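Local coordinates for protein alginate lyase, family PL7 (Zobellia galactanivorans, PDB 3ZPY) that probably cleaves alginate by beta-elimination, as a polysaccharide lyase of family PL7, this chain being the catalytic domain of a longer multidomain protein, at residues A[99-107]-A[117-125]. Residues are numbered along the deposited sequence; the frame is centred on the assembly and turned at random.
Sequences MEWTVQVNQ and GVLCFGQIH
Trp101, Val103 and Val105 meet Phe121 in the core of a beta-jelly-roll, the two-sheet sandwich of PL7 lyases. Strand 99-107 lies in one sheet and 117-125 in the other. The segments 99-107 and 122-125 run nearly antiparallel, at 162°, with axes 9.5 Å apart, so the join is made mainly by side chains.

The tight part centres on Phe121, where the chain turns a corner. Its ring stands up from the classic beta bulge that Phe121 and Gly122 form opposite Val142. The CB of Phe121 already points at 99-107, and chi1 (58°) tucks CG between the two backbone arms. Three side chains of 99-107 each cross the Phe121 side chain at about a right angle. Trp101 alone comes to the ring edge, with NE1 near the ring plane and 3.9 Å from Phe121 CD1. Val103 CG1 lies 3.9 Å from Phe121 CE1. At the other ortho carbon, Val105 CG2 is 3.7 Å from Phe121 CD2. Phe144 of strand 138-146 adds an edge-to-face ring contact.

Gly122 has no side chain, and the indole passes close to its backbone, with Trp101 CZ2 3.8 Å from Gly122 CA. Met99 folds back at chi3 (67°), which places its CE over one face of the indole, offset toward the rim.

The contact thins toward both ends. At one, Met99 CE comes no nearer than 4.1 Å to Gln123 O. At the other, Gln107 is partly exposed and its CB points away, so it contributes backbone. Near that end Leu119 and Val105 pass alongside each other, pointing opposite ways, with Val105 CG1 4.0 Å from Leu119 CD2. The same methyl, Leu119 CD2, lies 3.7 Å from the carbonyl oxygen O of Gln107.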
# COMPACT_ATOMS: atom_id res chain seq x y z
N MET A 99 12.00 -3.37 -0.88
CA MET A 99 10.93 -3.69 -1.78
C MET A 99 11.09 -2.84 -2.97
O MET A 99 11.24 -1.63 -2.86
CB MET A 99 9.56 -3.44 -1.13
CG MET A 99 8.43 -3.71 -2.10
SD MET A 99 6.78 -3.68 -1.29
CE MET A 99 6.62 -1.94 -0.79
N GLU A 100 11.13 -3.49 -4.16
CA GLU A 100 11.14 -2.74 -5.45
C GLU A 100 9.85 -3.02 -6.20
O GLU A 100 9.36 -4.15 -6.24
CB GLU A 100 12.30 -3.18 -6.28
CG GLU A 100 13.63 -2.75 -5.70
CD GLU A 100 14.82 -3.34 -6.40
OE1 GLU A 100 15.00 -4.56 -6.18
OE2 GLU A 100 15.47 -2.65 -7.16
N TRP A 101 9.28 -1.96 -6.77
CA TRP A 101 8.07 -2.12 -7.61
C TRP A 101 7.96 -0.98 -8.53
O TRP A 101 8.37 0.15 -8.23
CB TRP A 101 6.81 -2.25 -6.72
CG TRP A 101 6.30 -1.09 -5.94
CD1 TRP A 101 5.04 -0.51 -6.14
CD2 TRP A 101 6.90 -0.35 -4.85
NE1 TRP A 101 4.83 0.50 -5.26
CE2 TRP A 101 5.92 0.66 -4.44
CE3 TRP A 101 8.09 -0.44 -4.15
CZ2 TRP A 101 6.19 1.55 -3.36
CZ3 TRP A 101 8.34 0.44 -3.10
CH2 TRP A 101 7.42 1.44 -2.74
N THR A 102 7.38 -1.24 -9.68
CA THR A 102 7.18 -0.23 -10.69
C THR A 102 5.71 0.10 -10.61
O THR A 102 4.84 -0.79 -10.69
CB THR A 102 7.59 -0.83 -12.08
OG1 THR A 102 8.98 -1.12 -12.03
CG2 THR A 102 7.29 0.16 -13.24
N VAL A 103 5.45 1.36 -10.54
CA VAL A 103 4.02 1.77 -10.15
C VAL A 103 3.57 2.93 -11.02
O VAL A 103 4.36 3.79 -11.47
CB VAL A 103 3.99 2.18 -8.64
CG1 VAL A 103 4.73 3.52 -8.36
CG2 VAL A 103 2.54 2.26 -8.12
N GLN A 104 2.24 2.97 -11.21
CA GLN A 104 1.54 4.23 -11.51
C GLN A 104 0.32 4.37 -10.64
O GLN A 104 -0.22 3.38 -10.12
CB GLN A 104 1.06 4.29 -12.94
CG GLN A 104 2.13 4.04 -14.05
CD GLN A 104 1.59 4.45 -15.38
OE1 GLN A 104 0.34 4.71 -15.50
NE2 GLN A 104 2.44 4.53 -16.38
N VAL A 105 -0.05 5.64 -10.44
CA VAL A 105 -1.34 5.92 -9.80
C VAL A 105 -2.14 6.54 -10.95
O VAL A 105 -1.69 7.56 -11.53
CB VAL A 105 -1.26 6.77 -8.54
CG1 VAL A 105 -2.68 7.05 -8.03
CG2 VAL A 105 -0.33 6.12 -7.52
N ASN A 106 -3.34 5.98 -11.24
CA ASN A 106 -4.11 6.44 -12.31
C ASN A 106 -5.34 7.28 -11.89
O ASN A 106 -5.95 7.88 -12.73
CB ASN A 106 -4.61 5.24 -13.12
CG ASN A 106 -3.42 4.41 -13.67
OD1 ASN A 106 -2.62 4.93 -14.46
ND2 ASN A 106 -3.21 3.22 -13.14
N GLN A 107 -5.71 7.30 -10.61
CA GLN A 107 -6.90 7.99 -10.16
C GLN A 107 -6.79 8.11 -8.66
O GLN A 107 -6.43 7.13 -7.99
CB GLN A 107 -8.17 7.12 -10.47
CG GLN A 107 -9.47 7.79 -10.12
CD GLN A 107 -9.96 8.89 -11.06
OE1 GLN A 107 -9.63 8.99 -12.18
NE2 GLN A 107 -10.87 9.63 -10.60
N GLY A 117 -7.61 14.43 -2.41
CA GLY A 117 -7.62 12.99 -2.61
C GLY A 117 -6.25 12.50 -2.35
O GLY A 117 -5.25 13.16 -2.66
N VAL A 118 -6.13 11.30 -1.76
CA VAL A 118 -4.84 10.75 -1.40
C VAL A 118 -4.93 9.22 -1.31
O VAL A 118 -5.90 8.68 -0.74
CB VAL A 118 -4.28 11.42 -0.08
CG1 VAL A 118 -5.30 11.42 1.08
CG2 VAL A 118 -2.96 10.85 0.38
N LEU A 119 -3.84 8.53 -1.66
CA LEU A 119 -3.79 7.14 -1.34
C LEU A 119 -2.33 6.72 -1.16
O LEU A 119 -1.40 7.45 -1.55
CB LEU A 119 -4.45 6.33 -2.44
CG LEU A 119 -3.80 6.37 -3.88
CD1 LEU A 119 -2.57 5.48 -4.05
CD2 LEU A 119 -4.85 5.91 -4.91
N CYS A 120 -2.15 5.51 -0.56
CA CYS A 120 -0.84 4.94 -0.26
C CYS A 120 -0.61 3.73 -1.14
O CYS A 120 -1.43 2.83 -1.20
CB CYS A 120 -0.87 4.54 1.23
SG CYS A 120 0.58 3.54 1.69
N PHE A 121 0.50 3.75 -1.83
CA PHE A 121 0.81 2.68 -2.82
C PHE A 121 2.04 1.83 -2.35
O PHE A 121 2.53 1.00 -3.14
CB PHE A 121 0.96 3.24 -4.23
CG PHE A 121 2.01 4.32 -4.38
CD1 PHE A 121 3.35 4.02 -4.62
CD2 PHE A 121 1.66 5.69 -4.41
CE1 PHE A 121 4.30 5.01 -4.81
CE2 PHE A 121 2.60 6.67 -4.55
CZ PHE A 121 3.95 6.34 -4.75
N GLY A 122 2.62 2.08 -1.15
CA GLY A 122 3.57 1.12 -0.60
C GLY A 122 3.80 1.52 0.84
O GLY A 122 3.66 2.69 1.20
N GLN A 123 4.13 0.52 1.65
CA GLN A 123 4.30 0.72 3.09
C GLN A 123 5.35 -0.20 3.69
O GLN A 123 5.57 -1.29 3.15
CB GLN A 123 3.05 0.41 3.91
CG GLN A 123 1.71 1.03 3.54
CD GLN A 123 0.63 0.22 4.29
OE1 GLN A 123 -0.28 -0.32 3.65
NE2 GLN A 123 0.77 0.06 5.56
N ILE A 124 5.90 0.25 4.86
CA ILE A 124 6.40 -0.67 5.83
C ILE A 124 5.49 -0.58 7.06
O ILE A 124 5.22 0.53 7.57
CB ILE A 124 7.87 -0.31 6.29
CG1 ILE A 124 8.79 -0.36 5.06
CG2 ILE A 124 8.38 -1.27 7.40
CD1 ILE A 124 10.12 0.37 5.26
N HIS A 125 5.04 -1.75 7.53
CA HIS A 125 4.25 -1.81 8.74
C HIS A 125 5.03 -2.45 9.85
O HIS A 125 5.67 -3.50 9.63
CB HIS A 125 2.89 -2.51 8.45
CG HIS A 125 1.91 -2.33 9.57
ND1 HIS A 125 1.13 -1.20 9.73
CD2 HIS A 125 1.65 -3.12 10.65
CE1 HIS A 125 0.38 -1.33 10.84
NE2 HIS A 125 0.70 -2.50 11.41